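Local coordinates for putative XRE-family transcriptional regulator (Rhodococcus sp., PDB 2OFY), which probably binds DNA through a helix-turn-helix domain and, as a putative XRE-family member, is thought to regulate transcription, at residues V31-D36 with A64-L69. Residues are numbered along the deposited sequence; the frame is centred on the assembly and turned at random.
Sequences VTVAFD and ARVLDL
Val66 sets CG1 anti to its backbone N (chi1 170°) and CG2 anti to its carbonyl carbon, and this fork closes on CB of Asp36. Val66 CG2 lies 3.6 Å from Asp36 CB and also meets the carbonyl carbon of Asp36, while Val66 CG1 comes to 3.8 Å from the same CB. Asp36 thus offers its methylene and main chain to the valine; its carboxylate does not pair with Arg65, with Asp36 OD2 lying 6.8 Å from Arg65 NH1. Arg65 leaves its helix with CG in the cleft flanked by its own N and C (chi1 51°), and a bend at chi2 (98°) swings the chain back so that the guanidinium reaches Asp36 O. Val66 CG2 lies over the outer part of one face of that guanidinium. Arg65 NH2 approaches Asp36 O to 3.1 Å, but obliquely and at an angle too poor for a hydrogen bond. A water makes the polar link instead, donating to Asp36 O and accepting from Arg65 NH1 at 2.9 Å. The two segments belong to helices 30-37 and 57-66 of an all-helical helix-turn-helix fold, consistent with the XRE family, whose helix-turn-helix pair is formed by helices 30-37 and 41-48; the contact joins the first of that pair to the C-terminal end of helix 57-66. Deeper in, Val33 CG2 meets Leu67 CD2 at 3.9 Å, the two side chains running nearly perpendicular, and Val33 CG1 faces Val66 CG1 more loosely at 4.2 Å. Met28 touches both Val33 and Leu67; Val33 also rests on Leu44 of helix 41-48, and Leu67 on Ala24 of helix 8-25. Just beyond Leu67 the chain turns away through a Schellman motif: Asp68 takes positive phi, and Leu69 N bonds back to Ala64 O, Asp68 N to Arg65 O.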
ATOM      1  N   VAL A  31      -0.103  -1.397  21.800  1.00 17.53           N
ATOM      2  CA  VAL A  31      -0.675  -0.070  22.044  1.00 16.89           C
ATOM      3  C   VAL A  31       0.315   0.966  21.563  1.00 16.34           C
ATOM      4  O   VAL A  31      -0.056   1.944  20.926  1.00 16.66           O
ATOM      5  CB  VAL A  31      -0.929   0.174  23.544  1.00 17.61           C
ATOM      6  CG1 VAL A  31      -1.367   1.633  23.757  1.00 16.12           C
ATOM      7  CG2 VAL A  31      -1.985  -0.808  24.044  1.00 17.83           C
ATOM      8  N   THR A  32       1.582   0.768  21.885  1.00 14.97           N
ATOM      9  CA  THR A  32       2.555   1.754  21.485  1.00 16.11           C
ATOM     10  C   THR A  32       2.656   1.861  19.948  1.00 16.54           C
ATOM     11  O   THR A  32       2.644   2.959  19.379  1.00 16.37           O
ATOM     12  CB  THR A  32       3.882   1.435  22.094  1.00 16.57           C
ATOM     13  OG1 THR A  32       3.717   1.421  23.534  1.00 17.84           O
ATOM     14  CG2 THR A  32       4.871   2.461  21.682  1.00 18.62           C
ATOM     15  N   VAL A  33       2.764   0.712  19.312  1.00 15.59           N
ATOM     16  CA  VAL A  33       2.763   0.658  17.822  1.00 14.69           C
ATOM     17  C   VAL A  33       1.517   1.395  17.252  1.00 15.74           C
ATOM     18  O   VAL A  33       1.655   2.279  16.417  1.00 16.39           O
ATOM     19  CB  VAL A  33       2.930  -0.764  17.275  1.00 16.22           C
ATOM     20  CG1 VAL A  33       2.880  -0.668  15.697  1.00 14.77           C
ATOM     21  CG2 VAL A  33       4.273  -1.356  17.728  1.00 16.63           C
ATOM     22  N   ALA A  34       0.311   1.025  17.718  1.00 15.51           N
ATOM     23  CA  ALA A  34      -0.956   1.607  17.235  1.00 16.02           C
ATOM     24  C   ALA A  34      -0.962   3.120  17.463  1.00 16.30           C
ATOM     25  O   ALA A  34      -1.257   3.908  16.541  1.00 18.74           O
ATOM     26  CB  ALA A  34      -2.126   0.963  17.968  1.00 15.20           C
ATOM     27  N   PHE A  35      -0.559   3.552  18.676  1.00 16.44           N
ATOM     28  CA  PHE A  35      -0.501   4.992  18.994  1.00 16.24           C
ATOM     29  C   PHE A  35       0.449   5.762  18.070  1.00 16.73           C
ATOM     30  O   PHE A  35       0.067   6.818  17.556  1.00 17.10           O
ATOM     31  CB  PHE A  35      -0.145   5.271  20.464  1.00 15.74           C
ATOM     32  CG  PHE A  35       0.033   6.759  20.785  1.00 16.28           C
ATOM     33  CD1 PHE A  35      -1.070   7.637  20.886  1.00 16.02           C
ATOM     34  CD2 PHE A  35       1.305   7.295  20.967  1.00 18.29           C
ATOM     35  CE1 PHE A  35      -0.878   8.991  21.158  1.00 17.11           C
ATOM     36  CE2 PHE A  35       1.496   8.657  21.240  1.00 18.41           C
ATOM     37  CZ  PHE A  35       0.402   9.510  21.346  1.00 17.44           C
ATOM     38  N   ASP A  36       1.672   5.256  17.882  1.00 15.81           N
ATOM     39  CA  ASP A  36       2.685   5.938  17.081  1.00 16.41           C
ATOM     40  C   ASP A  36       2.313   5.954  15.589  1.00 17.14           C
ATOM     41  O   ASP A  36       2.679   6.894  14.890  1.00 18.30           O
ATOM     42  CB  ASP A  36       4.091   5.271  17.249  1.00 17.19           C
ATOM     43  CG  ASP A  36       4.720   5.509  18.628  1.00 19.24           C
ATOM     44  OD1 ASP A  36       4.184   6.296  19.461  1.00 18.19           O
ATOM     45  OD2 ASP A  36       5.805   4.898  18.913  1.00 21.07           O
ATOM     46  N   ALA A  64       4.760   0.368   9.213  1.00 19.82           N
ATOM     47  CA  ALA A  64       6.151   0.028   8.808  1.00 21.14           C
ATOM     48  C   ALA A  64       7.139   1.063   9.287  1.00 21.05           C
ATOM     49  O   ALA A  64       8.222   0.724   9.818  1.00 21.38           O
ATOM     50  CB  ALA A  64       6.253  -0.188   7.230  1.00 20.10           C
ATOM     51  N   ARG A  65       6.802   2.341   9.137  1.00 21.04           N
ATOM     52  CA  ARG A  65       7.736   3.392   9.627  1.00 22.45           C
ATOM     53  C   ARG A  65       7.984   3.272  11.146  1.00 21.56           C
ATOM     54  O   ARG A  65       9.105   3.364  11.589  1.00 22.35           O
ATOM     55  CB  ARG A  65       7.322   4.780   9.211  1.00 22.24           C
ATOM     56  CG  ARG A  65       5.933   5.181   9.486  1.00 27.08           C
ATOM     57  CD  ARG A  65       5.780   6.003  10.748  1.00 31.06           C
ATOM     58  NE  ARG A  65       4.413   6.482  10.905  1.00 25.07           N
ATOM     59  CZ  ARG A  65       4.026   7.292  11.875  1.00 32.71           C
ATOM     60  NH1 ARG A  65       4.940   7.712  12.761  1.00 33.68           N
ATOM     61  NH2 ARG A  65       2.748   7.710  11.935  1.00 30.21           N
ATOM     62  N   VAL A  66       6.934   3.045  11.934  1.00 20.81           N
ATOM     63  CA  VAL A  66       7.056   2.900  13.394  1.00 20.36           C
ATOM     64  C   VAL A  66       7.994   1.725  13.706  1.00 20.68           C
ATOM     65  O   VAL A  66       8.803   1.800  14.669  1.00 21.37           O
ATOM     66  CB  VAL A  66       5.673   2.724  14.076  1.00 19.72           C
ATOM     67  CG1 VAL A  66       5.806   2.322  15.577  1.00 18.88           C
ATOM     68  CG2 VAL A  66       4.775   4.035  13.919  1.00 18.30           C
ATOM     69  N   LEU A  67       7.902   0.662  12.893  1.00 21.04           N
ATOM     70  CA  LEU A  67       8.688  -0.565  13.098  1.00 20.76           C
ATOM     71  C   LEU A  67      10.058  -0.537  12.437  1.00 21.56           C
ATOM     72  O   LEU A  67      10.786  -1.553  12.488  1.00 21.31           O
ATOM     73  CB  LEU A  67       7.899  -1.799  12.627  1.00 20.94           C
ATOM     74  CG  LEU A  67       6.530  -1.959  13.280  1.00 20.10           C
ATOM     75  CD1 LEU A  67       5.850  -3.128  12.558  1.00 18.59           C
ATOM     76  CD2 LEU A  67       6.712  -2.280  14.803  1.00 19.11           C
ATOM     77  N   ASP A  68      10.429   0.617  11.850  1.00 20.56           N
ATOM     78  CA  ASP A  68      11.667   0.751  11.077  1.00 21.43           C
ATOM     79  C   ASP A  68      11.828  -0.351  10.069  1.00 20.85           C
ATOM     80  O   ASP A  68      12.913  -0.953   9.920  1.00 20.22           O
ATOM     81  CB  ASP A  68      12.886   0.779  11.968  1.00 23.35           C
ATOM     82  CG  ASP A  68      13.570   2.093  11.905  1.00 29.84           C
ATOM     83  OD1 ASP A  68      14.601   2.170  11.191  1.00 35.84           O
ATOM     84  OD2 ASP A  68      13.051   3.051  12.534  1.00 34.73           O
ATOM     85  N   LEU A  69      10.741  -0.573   9.361  1.00 19.96           N
ATOM     86  CA  LEU A  69      10.673  -1.675   8.422  1.00 22.74           C
ATOM     87  C   LEU A  69      10.539  -1.052   7.021  1.00 24.68           C
ATOM     88  O   LEU A  69       9.784  -0.103   6.850  1.00 22.69           O
ATOM     89  CB  LEU A  69       9.475  -2.513   8.855  1.00 23.29           C
ATOM     90  CG  LEU A  69       9.068  -3.743   8.110  1.00 23.51           C
ATOM     91  CD1 LEU A  69      10.160  -4.816   8.242  1.00 22.49           C
ATOM     92  CD2 LEU A  69       7.662  -4.263   8.604  1.00 21.48           C
TER
HETATM   93  O   HOH W   1       4.629   8.637  15.499  1.00 45.88           O